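Local coordinates for protein cGAS/DncV-like nucleotidyltransferase in E. coli homolog (Elizabethkingia meningoseptica ATCC 13253 = NBRC 12535, PDB 6E0N) that probably synthesises cyclic dinucleotide second messengers from nucleoside triphosphates, with magnesium, in a CBASS defence system that protects bacteria against phage, at residues Pro14-Glu19 / Gly48-Asn53; Arg57-Val62 / Asn131-Asp136; Tyr96-Leu101 / Val137-Val142. All blocks are in the same frame, centred on the assembly; numbering follows the deposited sequence.

Contact 1: Pro14-Glu19 / Gly48-Asn53; sequences PVSTTE and GSYRNN. With GTP (guanosine-5'-triphosphate), chain C; GTP (guanosine-5'-triphosphate), chain D.
Tyr50 carries its CG anti to its own carbonyl carbon (chi1 -83°), which lays the ring alongside Ser16-Thr18, while Asn53, with CG anti to the backbone N (chi1 -160°), brings its amide to Pro14 and Thr17. Tyr50 lies on the short helix 48-52, which begins at the Gly48-Ser49 motif of the nucleotidyltransferase fold, and Asn53 comes just after it; Ser49 N gives a hydrogen bond of 2.7 Å to O1B of the chain C GTP. The Tyr50 ring turns its edge to the loop backbone, CE2 lying 3.5 Å from Thr17 O. Ser16 CB approaches Tyr50 OH closely, yet each hydroxyl is spoken for elsewhere, Ser16 OG by Arg57 O and Tyr50 OH by Ser60 O. The Thr18 and Tyr50 side chains slide past each other in opposite directions, with Thr18 CG2 near Tyr50 CD2. Two waters bridge the segments: one donates to both Ser16 O and Asn53 OD1, and the other accepts from Thr18 N while donating to Tyr50 O. The Asn53 amide works on two fronts. Its OD1 sits 3.6 Å from both Pro14 CB and Thr17 CG2, and its ND2 makes a weak hydrogen bond of 3.4 Å to O1B of the second GTP, chain D.

Contact 2: Arg57-Val62 / Asn131-Asp136; sequences RQNSDV and NRITAD. With APC (diphosphomethylphosphonic acid adenosyl ester), chain B.
Val62 and Ala135 pair as a parallel beta bridge, their CA atoms 4.8 Å apart, just where a loop from each side runs into a strand. The Val62 amide donates to Thr134 O (N-H...O 161°), in the plane of that carbonyl, and Asp136 N returns a bond of 2.9 Å to Val62 O. The same two carbonyls also receive CA-H contacts, Asp61 CA to Thr134 O and Ala135 CA to Val62 O. Upstream, a type II turn from Arg57 to Ser60 reverses the chain, and Ser60 OG hydrogen-bonds back to Arg57 O.

On one face of the pairing, the Val62 and Ile133 side chains cross at about a right angle and press hard together, Val62 CG1 to Ile133 CD1 at 3.5 Å. Ala135 CB rests against the same valine methyl. Ile133 places CG1 between its backbone N and carbonyl carbon (chi1 60°), and the extended chi2 (177°) carries CD1 on to Val62 CG1 and Ser60 O; its CG2 touches Asn59 OD1, an oxygen bonded to Lys22 NZ.

This is the catalytic-domain sheet of a nucleotidyltransferase, where carboxylates on and just ahead of adjacent strands gather near the metal site: Asp61, Asp63 and Asp136 are expected magnesium ligands, though the Asp61 side chain stands about 6 Å from the bound magnesium ion. Asp61 lies side by side with Thr134, OD1 to CB 3.4 Å, and a water donating to Asp61 OD1 and Asn59 O while accepting from Thr134 N ties the two segments together. Thr134 OG1 itself binds Gly128 N. Gln125 NE2 bonds to Asp136 OD1, and Asp136 OD2 stands 2.9 Å from O3' of the bound ATP analogue APC.

Contact 3: Tyr96-Leu101 / Val137-Val142; sequences YNFDEL and VIPCFV. With APC (diphosphomethylphosphonic acid adenosyl ester), chain B.
Leu101 sets a methyl over an aromatic face, off centre: CD2 sits 4.1 Å from the centroid of the Phe141 ring and 27° off its normal, a CH-pi contact between side chains that come from opposite directions. The same methyl also reaches Cys140 O and Pro139 CB. Phe141 holds CG anti to its carbonyl carbon (chi1 -66°), which brings the ring against the start of the helix; there CZ lies 3.7 Å from Tyr96 O and CE2 is 3.8 Å from Phe98 CA, with Phe98 N in the plane at the ring edge. Phe98, for its part, points an edge at the strand, with CE1 3.3 Å from Pro139 O in the plane of the ring. A capping box fixes this first turn: Glu100 N bonds to Asn97 OD1 at 2.8 Å and Asn97 N bonds to Glu100 OE1. On the strand, Ile138 CD1 lies beside the ribose of APC, 3.5 Å from its C1'. The contact thus seats the N-terminal turn of helix 98-113 on strand 135-147; Leu101 also meets Met66 and Tyr68 of strand 62-68 and Phe38 of helix 21-38, while Phe98 reaches Phe159 of strand 152-160.

In the fold
Along the chain contact 1 closes before the other two open, whereas contacts 2 and 3 interleave. Contacts 1 and 2 are neighbours, their centres about 10 Å apart, and they touch directly, through side chains of contact 1 on the loop 57-62. Contact 3 lies further along the sheet, its centre about 23 Å from that of contact 2, but strand 135-147 runs through both, and each touches APC. Strand 62-68, entered at contact 2, pairs with that strand in parallel. The GTP-binding turn and the carboxylates at and just before the strand starts are therefore built side by side in the nucleotidyltransferase domain, while the shared strand leads from the active site to helix 98-113.

Contact 1: Pro14-Glu19 / Gly48-Asn53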
loop_
_atom_site.group_PDB
_atom_site.type_symbol
_atom_site.label_atom_id
_atom_site.label_comp_id
_atom_site.label_asym_id
_atom_site.label_seq_id
_atom_site.Cartn_x
_atom_site.Cartn_y
_atom_site.Cartn_z
ATOM N N PRO A 14 10.253 -10.497 2.763
ATOM C CA PRO A 14 10.370 -9.230 2.028
ATOM C C PRO A 14 11.544 -9.290 1.066
ATOM O O PRO A 14 12.580 -9.887 1.364
ATOM C CB PRO A 14 10.609 -8.187 3.131
ATOM C CG PRO A 14 10.276 -8.867 4.422
ATOM C CD PRO A 14 10.517 -10.341 4.203
ATOM N N VAL A 15 11.378 -8.663 -0.099
ATOM C CA VAL A 15 12.430 -8.635 -1.108
ATOM C C VAL A 15 13.135 -7.285 -1.044
ATOM O O VAL A 15 14.328 -7.215 -0.730
ATOM C CB VAL A 15 11.868 -8.942 -2.509
ATOM C CG1 VAL A 15 12.973 -8.928 -3.541
ATOM C CG2 VAL A 15 11.162 -10.297 -2.502
ATOM N N SER A 16 12.408 -6.207 -1.316
ATOM C CA SER A 16 12.942 -4.856 -1.199
ATOM C C SER A 16 12.542 -4.272 0.149
ATOM O O SER A 16 11.407 -4.450 0.597
ATOM C CB SER A 16 12.388 -3.953 -2.303
ATOM O OG SER A 16 12.641 -4.480 -3.592
ATOM N N THR A 17 13.469 -3.564 0.790
ATOM C CA THR A 17 13.171 -2.908 2.058
ATOM C C THR A 17 13.908 -1.574 2.143
ATOM O O THR A 17 14.752 -1.241 1.308
ATOM C CB THR A 17 13.571 -3.764 3.269
ATOM O OG1 THR A 17 15.002 -3.807 3.367
ATOM C CG2 THR A 17 13.021 -5.178 3.152
ATOM N N THR A 18 13.583 -0.812 3.193
ATOM C CA THR A 18 14.201 0.492 3.414
ATOM C C THR A 18 15.673 0.394 3.795
ATOM O O THR A 18 16.343 1.428 3.884
ATOM C CB THR A 18 13.440 1.242 4.512
ATOM O OG1 THR A 18 13.308 0.401 5.667
ATOM C CG2 THR A 18 12.060 1.649 4.028
ATOM N N GLU A 19 16.185 -0.812 4.039
ATOM C CA GLU A 19 17.611 -1.006 4.264
ATOM C C GLU A 19 18.410 -1.028 2.969
ATOM O O GLU A 19 19.639 -0.911 3.021
ATOM C CB GLU A 19 17.850 -2.310 5.032
ATOM C CG GLU A 19 17.180 -2.347 6.393
ATOM C CD GLU A 19 17.631 -1.213 7.293
ATOM O OE1 GLU A 19 18.852 -1.085 7.532
ATOM O OE2 GLU A 19 16.762 -0.438 7.748
ATOM N N GLY A 48 2.801 2.782 1.542
ATOM C CA GLY A 48 2.903 1.674 0.617
ATOM C C GLY A 48 3.873 0.605 1.097
ATOM O O GLY A 48 4.222 0.515 2.278
ATOM N N SER A 49 4.326 -0.205 0.136
ATOM C CA SER A 49 4.977 -1.470 0.468
ATOM C C SER A 49 6.249 -1.258 1.287
ATOM O O SER A 49 6.589 -2.089 2.142
ATOM C CB SER A 49 5.296 -2.231 -0.823
ATOM O OG SER A 49 6.230 -1.513 -1.615
ATOM N N TYR A 50 6.987 -0.181 1.025
ATOM C CA TYR A 50 8.197 0.061 1.805
ATOM C C TYR A 50 7.867 0.449 3.241
ATOM O O TYR A 50 8.614 0.101 4.165
ATOM C CB TYR A 50 9.065 1.135 1.145
ATOM C CG TYR A 50 9.949 0.608 0.031
ATOM C CD1 TYR A 50 9.520 0.617 -1.288
ATOM C CD2 TYR A 50 11.210 0.093 0.302
ATOM C CE1 TYR A 50 10.324 0.130 -2.311
ATOM C CE2 TYR A 50 12.020 -0.391 -0.711
ATOM C CZ TYR A 50 11.572 -0.369 -2.015
ATOM O OH TYR A 50 12.372 -0.845 -3.025
ATOM N N ARG A 51 6.758 1.163 3.447
ATOM C CA ARG A 51 6.335 1.533 4.794
ATOM C C ARG A 51 5.813 0.319 5.554
ATOM O O ARG A 51 6.176 0.094 6.713
ATOM C CB ARG A 51 5.251 2.608 4.705
ATOM C CG ARG A 51 4.673 3.041 6.046
ATOM C CD ARG A 51 5.657 3.896 6.826
ATOM N NE ARG A 51 5.199 4.162 8.189
ATOM C CZ ARG A 51 4.383 5.156 8.531
ATOM N NH1 ARG A 51 3.912 5.991 7.611
ATOM N NH2 ARG A 51 4.037 5.314 9.798
ATOM N N ASN A 52 4.954 -0.468 4.917
ATOM C CA ASN A 52 4.319 -1.612 5.552
ATOM C C ASN A 52 5.149 -2.884 5.449
ATOM O O ASN A 52 4.771 -3.903 6.033
ATOM C CB ASN A 52 2.936 -1.825 4.933
ATOM C CG ASN A 52 2.098 -0.554 4.942
ATOM O OD1 ASN A 52 2.015 0.140 5.953
ATOM N ND2 ASN A 52 1.481 -0.244 3.810
ATOM N N ASN A 53 6.271 -2.843 4.732
ATOM C CA ASN A 53 7.183 -3.982 4.598
ATOM C C ASN A 53 6.509 -5.162 3.898
ATOM O O ASN A 53 6.550 -6.302 4.368
ATOM C CB ASN A 53 7.779 -4.399 5.944
ATOM C CG ASN A 53 9.053 -5.210 5.790
ATOM O OD1 ASN A 53 9.770 -5.081 4.799
ATOM N ND2 ASN A 53 9.334 -6.059 6.768
HETATM P PG GTP C . 2.933 -2.242 -4.256
HETATM O O1G GTP C . 3.977 -3.331 -4.144
HETATM O O2G GTP C . 1.982 -2.594 -5.375
HETATM O O3G GTP C . 3.595 -0.912 -4.541
HETATM O O3B GTP C . 2.101 -2.207 -2.878
HETATM P PB GTP C . 1.845 -0.866 -2.030
HETATM O O1B GTP C . 3.010 0.091 -2.151
HETATM O O2B GTP C . 1.593 -1.274 -0.599
HETATM O O3A GTP C . 0.498 -0.204 -2.601
HETATM P PA GTP C . 0.501 1.054 -3.608
HETATM O O1A GTP C . 1.870 1.298 -4.199
HETATM O O2A GTP C . -0.533 0.841 -4.688
HETATM O "O5'" GTP C . 0.067 2.295 -2.685
HETATM C "C5'" GTP C . 0.886 2.695 -1.629
HETATM C "C4'" GTP C . 0.034 3.003 -0.422
HETATM O "O4'" GTP C . -0.997 3.930 -0.814
HETATM C "C3'" GTP C . -0.671 1.833 0.278
HETATM O "O3'" GTP C . 0.079 1.281 1.306
HETATM C "C2'" GTP C . -1.924 2.532 0.864
HETATM O "O2'" GTP C . -1.606 3.010 2.142
HETATM C "C1'" GTP C . -2.213 3.676 -0.123
HETATM N N9 GTP C . -3.270 3.213 -1.032
HETATM C C8 GTP C . -3.102 2.710 -2.292
HETATM N N7 GTP C . -4.320 2.390 -2.788
HETATM C C5 GTP C . -5.258 2.692 -1.860
HETATM C C6 GTP C . -6.643 2.573 -1.843
HETATM O O6 GTP C . -7.236 2.114 -2.816
HETATM N N1 GTP C . -7.345 2.974 -0.724
HETATM C C2 GTP C . -6.673 3.489 0.366
HETATM N N2 GTP C . -7.342 3.873 1.449
HETATM N N3 GTP C . -5.301 3.601 0.347
HETATM C C4 GTP C . -4.607 3.211 -0.749
HETATM P PG GTP D . 8.790 -10.229 8.894
HETATM O O1G GTP D . 8.316 -11.383 8.044
HETATM O O2G GTP D . 7.625 -9.303 9.161
HETATM O O3G GTP D . 9.390 -10.747 10.182
HETATM O O3B GTP D . 9.888 -9.418 8.027
HETATM P PB GTP D . 11.203 -8.666 8.573
HETATM O O1B GTP D . 11.983 -8.119 7.406
HETATM O O2B GTP D . 12.047 -9.592 9.405
HETATM O O3A GTP D . 10.645 -7.428 9.435
HETATM P PA GTP D . 10.829 -7.316 11.021
HETATM O O1A GTP D . 10.948 -8.680 11.663
HETATM O O2A GTP D . 9.655 -6.563 11.606
HETATM O "O5'" GTP D . 12.149 -6.446 11.291
HETATM C "C5'" GTP D . 12.137 -5.057 11.093
HETATM C "C4'" GTP D . 13.488 -4.528 11.533
HETATM O "O4'" GTP D . 13.476 -4.285 12.951
HETATM C "C3'" GTP D . 14.643 -5.507 11.282
HETATM O "O3'" GTP D . 15.779 -4.772 10.901
HETATM C "C2'" GTP D . 14.901 -6.189 12.640
HETATM O "O2'" GTP D . 16.231 -6.538 12.806
HETATM C "C1'" GTP D . 14.467 -5.092 13.629
HETATM N N9 GTP D . 13.973 -5.543 14.922
HETATM C C8 GTP D . 13.898 -6.824 15.351
HETATM N N7 GTP D . 13.426 -6.820 16.616
HETATM C C5 GTP D . 13.229 -5.538 17.001
HETATM C C6 GTP D . 12.763 -4.973 18.182
HETATM O O6 GTP D . 12.441 -5.686 19.133
HETATM N N1 GTP D . 12.664 -3.602 18.284
HETATM C C2 GTP D . 13.025 -2.804 17.216
HETATM N N2 GTP D . 12.925 -1.486 17.323
HETATM N N3 GTP D . 13.487 -3.369 16.044
HETATM C C4 GTP D . 13.583 -4.718 15.940
HETATM O O HOH W 1 9.203 -4.888 2.191
HETATM O O HOH W 2 10.704 -1.892 4.127
#

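Contact 2: Arg57-Val62 / Asn131-Asp136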
loop_
_atom_site.group_PDB
_atom_site.type_symbol
_atom_site.label_atom_id
_atom_site.label_comp_id
_atom_site.label_asym_id
_atom_site.label_seq_id
_atom_site.Cartn_x
_atom_site.Cartn_y
_atom_site.Cartn_z
ATOM N N ARG A 57 8.985 -7.769 -4.817
ATOM C CA ARG A 57 9.670 -7.625 -6.092
ATOM C C ARG A 57 10.966 -6.858 -5.889
ATOM O O ARG A 57 11.020 -5.911 -5.098
ATOM C CB ARG A 57 8.798 -6.902 -7.126
ATOM C CG ARG A 57 7.464 -7.580 -7.377
ATOM C CD ARG A 57 6.890 -7.235 -8.743
ATOM N NE ARG A 57 6.992 -8.360 -9.674
ATOM C CZ ARG A 57 6.299 -8.462 -10.804
ATOM N NH1 ARG A 57 5.444 -7.508 -11.147
ATOM N NH2 ARG A 57 6.455 -9.521 -11.587
ATOM N N GLN A 58 12.009 -7.273 -6.602
ATOM C CA GLN A 58 13.294 -6.601 -6.497
ATOM C C GLN A 58 13.192 -5.197 -7.075
ATOM O O GLN A 58 12.487 -4.963 -8.061
ATOM C CB GLN A 58 14.357 -7.380 -7.267
ATOM C CG GLN A 58 14.505 -8.831 -6.854
ATOM C CD GLN A 58 15.649 -9.527 -7.572
ATOM O OE1 GLN A 58 15.844 -9.356 -8.777
ATOM N NE2 GLN A 58 16.420 -10.310 -6.826
ATOM N N ASN A 59 13.897 -4.255 -6.451
ATOM C CA ASN A 59 14.014 -2.894 -6.977
ATOM C C ASN A 59 12.644 -2.234 -7.130
ATOM O O ASN A 59 12.403 -1.478 -8.073
ATOM C CB ASN A 59 14.792 -2.883 -8.297
ATOM C CG ASN A 59 15.510 -1.574 -8.544
ATOM O OD1 ASN A 59 16.464 -1.238 -7.843
ATOM N ND2 ASN A 59 15.063 -0.831 -9.553
ATOM N N SER A 60 11.750 -2.504 -6.183
ATOM C CA SER A 60 10.399 -1.968 -6.255
ATOM C C SER A 60 10.401 -0.452 -6.079
ATOM O O SER A 60 11.283 0.123 -5.435
ATOM C CB SER A 60 9.526 -2.589 -5.164
ATOM O OG SER A 60 9.402 -3.989 -5.329
ATOM N N ASP A 61 9.383 0.191 -6.647
ATOM C CA ASP A 61 9.223 1.631 -6.494
ATOM C C ASP A 61 8.802 1.966 -5.065
ATOM O O ASP A 61 8.065 1.214 -4.419
ATOM C CB ASP A 61 8.145 2.150 -7.447
ATOM C CG ASP A 61 8.435 1.832 -8.904
ATOM O OD1 ASP A 61 9.552 1.370 -9.209
ATOM O OD2 ASP A 61 7.535 2.043 -9.745
ATOM N N VAL A 62 9.265 3.117 -4.577
ATOM C CA VAL A 62 8.963 3.581 -3.226
ATOM C C VAL A 62 7.991 4.751 -3.310
ATOM O O VAL A 62 8.105 5.609 -4.193
ATOM C CB VAL A 62 10.241 3.964 -2.449
ATOM C CG1 VAL A 62 11.014 5.067 -3.162
ATOM C CG2 VAL A 62 9.892 4.391 -1.024
ATOM N N ASN A 131 21.732 3.609 -9.412
ATOM C CA ASN A 131 22.027 3.810 -8.001
ATOM C C ASN A 131 20.824 4.201 -7.156
ATOM O O ASN A 131 20.991 4.468 -5.961
ATOM C CB ASN A 131 23.110 4.884 -7.839
ATOM C CG ASN A 131 24.433 4.478 -8.448
ATOM O OD1 ASN A 131 24.825 3.314 -8.380
ATOM N ND2 ASN A 131 25.130 5.435 -9.050
ATOM N N ARG A 132 19.623 4.256 -7.724
ATOM C CA ARG A 132 18.458 4.599 -6.922
ATOM C C ARG A 132 17.210 3.996 -7.543
ATOM O O ARG A 132 17.093 3.915 -8.770
ATOM C CB ARG A 132 18.293 6.119 -6.762
ATOM C CG ARG A 132 17.874 6.843 -8.003
ATOM C CD ARG A 132 17.479 8.330 -7.736
ATOM N NE ARG A 132 16.840 8.846 -8.941
ATOM C CZ ARG A 132 17.395 9.698 -9.791
ATOM N NH1 ARG A 132 18.603 10.200 -9.559
ATOM N NH2 ARG A 132 16.728 10.059 -10.875
ATOM N N ILE A 133 16.282 3.573 -6.679
ATOM C CA ILE A 133 15.013 3.056 -7.160
ATOM C C ILE A 133 14.145 4.200 -7.668
ATOM O O ILE A 133 14.371 5.380 -7.372
ATOM C CB ILE A 133 14.289 2.254 -6.065
ATOM C CG1 ILE A 133 14.008 3.138 -4.844
ATOM C CG2 ILE A 133 15.109 1.041 -5.661
ATOM C CD1 ILE A 133 13.220 2.425 -3.744
ATOM N N THR A 134 13.144 3.840 -8.464
ATOM C CA THR A 134 12.118 4.788 -8.859
ATOM C C THR A 134 11.249 5.127 -7.660
ATOM O O THR A 134 11.013 4.297 -6.776
ATOM C CB THR A 134 11.256 4.184 -9.966
ATOM O OG1 THR A 134 12.058 3.997 -11.138
ATOM C CG2 THR A 134 10.074 5.078 -10.286
ATOM N N ALA A 135 10.786 6.370 -7.626
ATOM C CA ALA A 135 9.933 6.840 -6.549
ATOM C C ALA A 135 8.684 7.491 -7.120
ATOM O O ALA A 135 8.743 8.183 -8.140
ATOM C CB ALA A 135 10.659 7.863 -5.665
ATOM N N ASP A 136 7.557 7.260 -6.454
ATOM C CA ASP A 136 6.326 7.998 -6.685
ATOM C C ASP A 136 6.215 9.021 -5.559
ATOM O O ASP A 136 6.085 8.648 -4.389
ATOM C CB ASP A 136 5.123 7.056 -6.682
ATOM C CG ASP A 136 5.071 6.183 -7.908
ATOM O OD1 ASP A 136 5.833 6.446 -8.860
ATOM O OD2 ASP A 136 4.261 5.234 -7.919
HETATM P PG APC B . -1.313 6.655 -14.402
HETATM O O1G APC B . -0.328 5.509 -14.388
HETATM O O2G APC B . -0.606 7.946 -14.745
HETATM O O3G APC B . -2.384 6.374 -15.427
HETATM P PB APC B . -1.152 6.552 -11.568
HETATM O O1B APC B . 0.116 5.822 -11.807
HETATM O O2B APC B . -0.999 7.764 -10.726
HETATM O O3B APC B . -2.011 6.796 -12.924
HETATM P PA APC B . -1.039 4.373 -9.414
HETATM O O1A APC B . 0.195 3.927 -10.133
HETATM O O2A APC B . -1.816 3.139 -8.911
HETATM C C3A APC B . -2.091 5.361 -10.617
HETATM O "O5'" APC B . -0.779 5.334 -8.105
HETATM C "C5'" APC B . 0.356 6.132 -8.172
HETATM C "C4'" APC B . 0.870 6.317 -6.722
HETATM O "O4'" APC B . 0.017 7.047 -6.069
HETATM C "C3'" APC B . 0.917 4.941 -6.031
HETATM O "O3'" APC B . 2.193 4.479 -6.028
HETATM C "C2'" APC B . 0.422 5.225 -4.603
HETATM O "O2'" APC B . 1.602 5.393 -3.698
HETATM C "C1'" APC B . -0.259 6.332 -4.654
HETATM N N9 APC B . -1.678 6.021 -4.561
HETATM C C8 APC B . -2.561 5.476 -5.417
HETATM N N7 APC B . -3.754 5.413 -4.811
HETATM C C5 APC B . -3.613 5.919 -3.576
HETATM C C6 APC B . -4.498 6.102 -2.532
HETATM N N6 APC B . -5.908 5.825 -2.354
HETATM N N1 APC B . -4.089 6.637 -1.393
HETATM C C2 APC B . -2.800 7.009 -1.252
HETATM N N3 APC B . -1.938 6.834 -2.276
HETATM C C4 APC B . -2.340 6.290 -3.429
HETATM O O HOH W 3 12.292 1.004 -8.859
HETATM O O HOH W 4 16.668 1.415 -10.616
#

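Contact 3: Tyr96-Leu101 / Val137-Val142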
loop_
_atom_site.group_PDB
_atom_site.type_symbol
_atom_site.label_atom_id
_atom_site.label_comp_id
_atom_site.label_asym_id
_atom_site.label_seq_id
_atom_site.Cartn_x
_atom_site.Cartn_y
_atom_site.Cartn_z
ATOM N N TYR A 96 -3.747 28.519 -1.675
ATOM C CA TYR A 96 -2.854 27.487 -2.201
ATOM C C TYR A 96 -3.666 26.227 -2.501
ATOM O O TYR A 96 -3.934 25.421 -1.607
ATOM C CB TYR A 96 -1.747 27.185 -1.193
ATOM C CG TYR A 96 -0.504 26.550 -1.794
ATOM C CD1 TYR A 96 0.063 27.041 -2.965
ATOM C CD2 TYR A 96 0.113 25.473 -1.175
ATOM C CE1 TYR A 96 1.199 26.464 -3.509
ATOM C CE2 TYR A 96 1.252 24.897 -1.706
ATOM C CZ TYR A 96 1.791 25.394 -2.873
ATOM O OH TYR A 96 2.928 24.819 -3.398
ATOM N N ASN A 97 -4.071 26.067 -3.759
ATOM C CA ASN A 97 -4.874 24.925 -4.163
ATOM C C ASN A 97 -3.979 23.756 -4.571
ATOM O O ASN A 97 -2.764 23.894 -4.743
ATOM C CB ASN A 97 -5.824 25.308 -5.299
ATOM C CG ASN A 97 -5.094 25.709 -6.569
ATOM O OD1 ASN A 97 -4.135 25.061 -6.982
ATOM N ND2 ASN A 97 -5.555 26.787 -7.198
ATOM N N PHE A 98 -4.600 22.587 -4.734
ATOM C CA PHE A 98 -3.812 21.394 -5.015
ATOM C C PHE A 98 -3.129 21.472 -6.376
ATOM O O PHE A 98 -2.012 20.965 -6.542
ATOM C CB PHE A 98 -4.663 20.134 -4.945
ATOM C CG PHE A 98 -3.856 18.889 -5.131
ATOM C CD1 PHE A 98 -3.114 18.377 -4.082
ATOM C CD2 PHE A 98 -3.786 18.268 -6.366
ATOM C CE1 PHE A 98 -2.344 17.247 -4.250
ATOM C CE2 PHE A 98 -3.020 17.137 -6.541
ATOM C CZ PHE A 98 -2.297 16.625 -5.480
ATOM N N ASP A 99 -3.791 22.068 -7.373
ATOM C CA ASP A 99 -3.171 22.194 -8.690
ATOM C C ASP A 99 -1.816 22.883 -8.589
ATOM O O ASP A 99 -0.833 22.435 -9.192
ATOM C CB ASP A 99 -4.092 22.968 -9.635
ATOM C CG ASP A 99 -5.320 22.178 -10.031
ATOM O OD1 ASP A 99 -5.264 20.930 -10.008
ATOM O OD2 ASP A 99 -6.344 22.808 -10.372
ATOM N N GLU A 100 -1.744 23.969 -7.817
ATOM C CA GLU A 100 -0.479 24.676 -7.646
ATOM C C GLU A 100 0.524 23.828 -6.874
ATOM O O GLU A 100 1.718 23.827 -7.193
ATOM C CB GLU A 100 -0.719 25.993 -6.910
ATOM C CG GLU A 100 -1.642 26.962 -7.618
ATOM C CD GLU A 100 -2.069 28.105 -6.712
ATOM O OE1 GLU A 100 -2.990 27.905 -5.889
ATOM O OE2 GLU A 100 -1.467 29.197 -6.807
ATOM N N LEU A 101 0.066 23.110 -5.847
ATOM C CA LEU A 101 0.973 22.263 -5.077
ATOM C C LEU A 101 1.616 21.205 -5.963
ATOM O O LEU A 101 2.836 21.005 -5.931
ATOM C CB LEU A 101 0.224 21.602 -3.920
ATOM C CG LEU A 101 1.039 20.604 -3.097
ATOM C CD1 LEU A 101 2.185 21.296 -2.375
ATOM C CD2 LEU A 101 0.145 19.858 -2.106
ATOM N N VAL A 137 6.286 10.299 -5.904
ATOM C CA VAL A 137 6.143 11.375 -4.930
ATOM C C VAL A 137 4.687 11.817 -4.914
ATOM O O VAL A 137 4.116 12.158 -5.957
ATOM C CB VAL A 137 7.079 12.546 -5.270
ATOM C CG1 VAL A 137 6.892 13.682 -4.280
ATOM C CG2 VAL A 137 8.528 12.072 -5.287
ATOM N N ILE A 138 4.088 11.811 -3.729
ATOM C CA ILE A 138 2.655 12.043 -3.591
ATOM C C ILE A 138 2.431 13.336 -2.818
ATOM O O ILE A 138 2.347 13.303 -1.583
ATOM C CB ILE A 138 1.974 10.857 -2.890
ATOM C CG1 ILE A 138 2.303 9.558 -3.629
ATOM C CG2 ILE A 138 0.468 11.055 -2.824
ATOM C CD1 ILE A 138 1.986 8.313 -2.847
ATOM N N PRO A 139 2.333 14.486 -3.486
ATOM C CA PRO A 139 1.930 15.703 -2.769
ATOM C C PRO A 139 0.497 15.569 -2.281
ATOM O O PRO A 139 -0.355 14.976 -2.950
ATOM C CB PRO A 139 2.065 16.808 -3.825
ATOM C CG PRO A 139 1.898 16.093 -5.149
ATOM C CD PRO A 139 2.508 14.709 -4.936
ATOM N N CYS A 140 0.234 16.125 -1.101
ATOM C CA CYS A 140 -1.085 16.004 -0.503
ATOM C C CYS A 140 -1.241 17.043 0.593
ATOM O O CYS A 140 -0.293 17.746 0.956
ATOM C CB CYS A 140 -1.299 14.597 0.060
ATOM S SG CYS A 140 -0.109 14.134 1.348
ATOM N N PHE A 141 -2.465 17.130 1.109
ATOM C CA PHE A 141 -2.795 17.987 2.236
ATOM C C PHE A 141 -3.273 17.129 3.404
ATOM O O PHE A 141 -3.573 15.942 3.260
ATOM C CB PHE A 141 -3.920 18.978 1.893
ATOM C CG PHE A 141 -3.560 20.004 0.859
ATOM C CD1 PHE A 141 -2.478 20.841 1.040
ATOM C CD2 PHE A 141 -4.328 20.148 -0.286
ATOM C CE1 PHE A 141 -2.153 21.796 0.092
ATOM C CE2 PHE A 141 -4.009 21.100 -1.236
ATOM C CZ PHE A 141 -2.919 21.922 -1.046
ATOM N N VAL A 142 -3.378 17.763 4.577
ATOM C CA VAL A 142 -4.007 17.128 5.732
ATOM C C VAL A 142 -5.489 16.918 5.456
ATOM O O VAL A 142 -6.158 17.770 4.856
ATOM C CB VAL A 142 -3.799 17.996 6.986
ATOM C CG1 VAL A 142 -4.649 17.484 8.144
ATOM C CG2 VAL A 142 -2.332 18.025 7.373
HETATM P PG APC B . -1.313 6.655 -14.402
HETATM O O1G APC B . -0.328 5.509 -14.388
HETATM O O2G APC B . -0.606 7.946 -14.745
HETATM O O3G APC B . -2.384 6.374 -15.427
HETATM P PB APC B . -1.152 6.552 -11.568
HETATM O O1B APC B . 0.116 5.822 -11.807
HETATM O O2B APC B . -0.999 7.764 -10.726
HETATM O O3B APC B . -2.011 6.796 -12.924
HETATM P PA APC B . -1.039 4.373 -9.414
HETATM O O1A APC B . 0.195 3.927 -10.133
HETATM O O2A APC B . -1.816 3.139 -8.911
HETATM C C3A APC B . -2.091 5.361 -10.617
HETATM O "O5'" APC B . -0.779 5.334 -8.105
HETATM C "C5'" APC B . 0.356 6.132 -8.172
HETATM C "C4'" APC B . 0.870 6.317 -6.722
HETATM O "O4'" APC B . 0.017 7.047 -6.069
HETATM C "C3'" APC B . 0.917 4.941 -6.031
HETATM O "O3'" APC B . 2.193 4.479 -6.028
HETATM C "C2'" APC B . 0.422 5.225 -4.603
HETATM O "O2'" APC B . 1.602 5.393 -3.698
HETATM C "C1'" APC B . -0.259 6.332 -4.654
HETATM N N9 APC B . -1.678 6.021 -4.561
HETATM C C8 APC B . -2.561 5.476 -5.417
HETATM N N7 APC B . -3.754 5.413 -4.811
HETATM C C5 APC B . -3.613 5.919 -3.576
HETATM C C6 APC B . -4.498 6.102 -2.532
HETATM N N6 APC B . -5.908 5.825 -2.354
HETATM N N1 APC B . -4.089 6.637 -1.393
HETATM C C2 APC B . -2.800 7.009 -1.252
HETATM N N3 APC B . -1.938 6.834 -2.276
HETATM C C4 APC B . -2.340 6.290 -3.429
#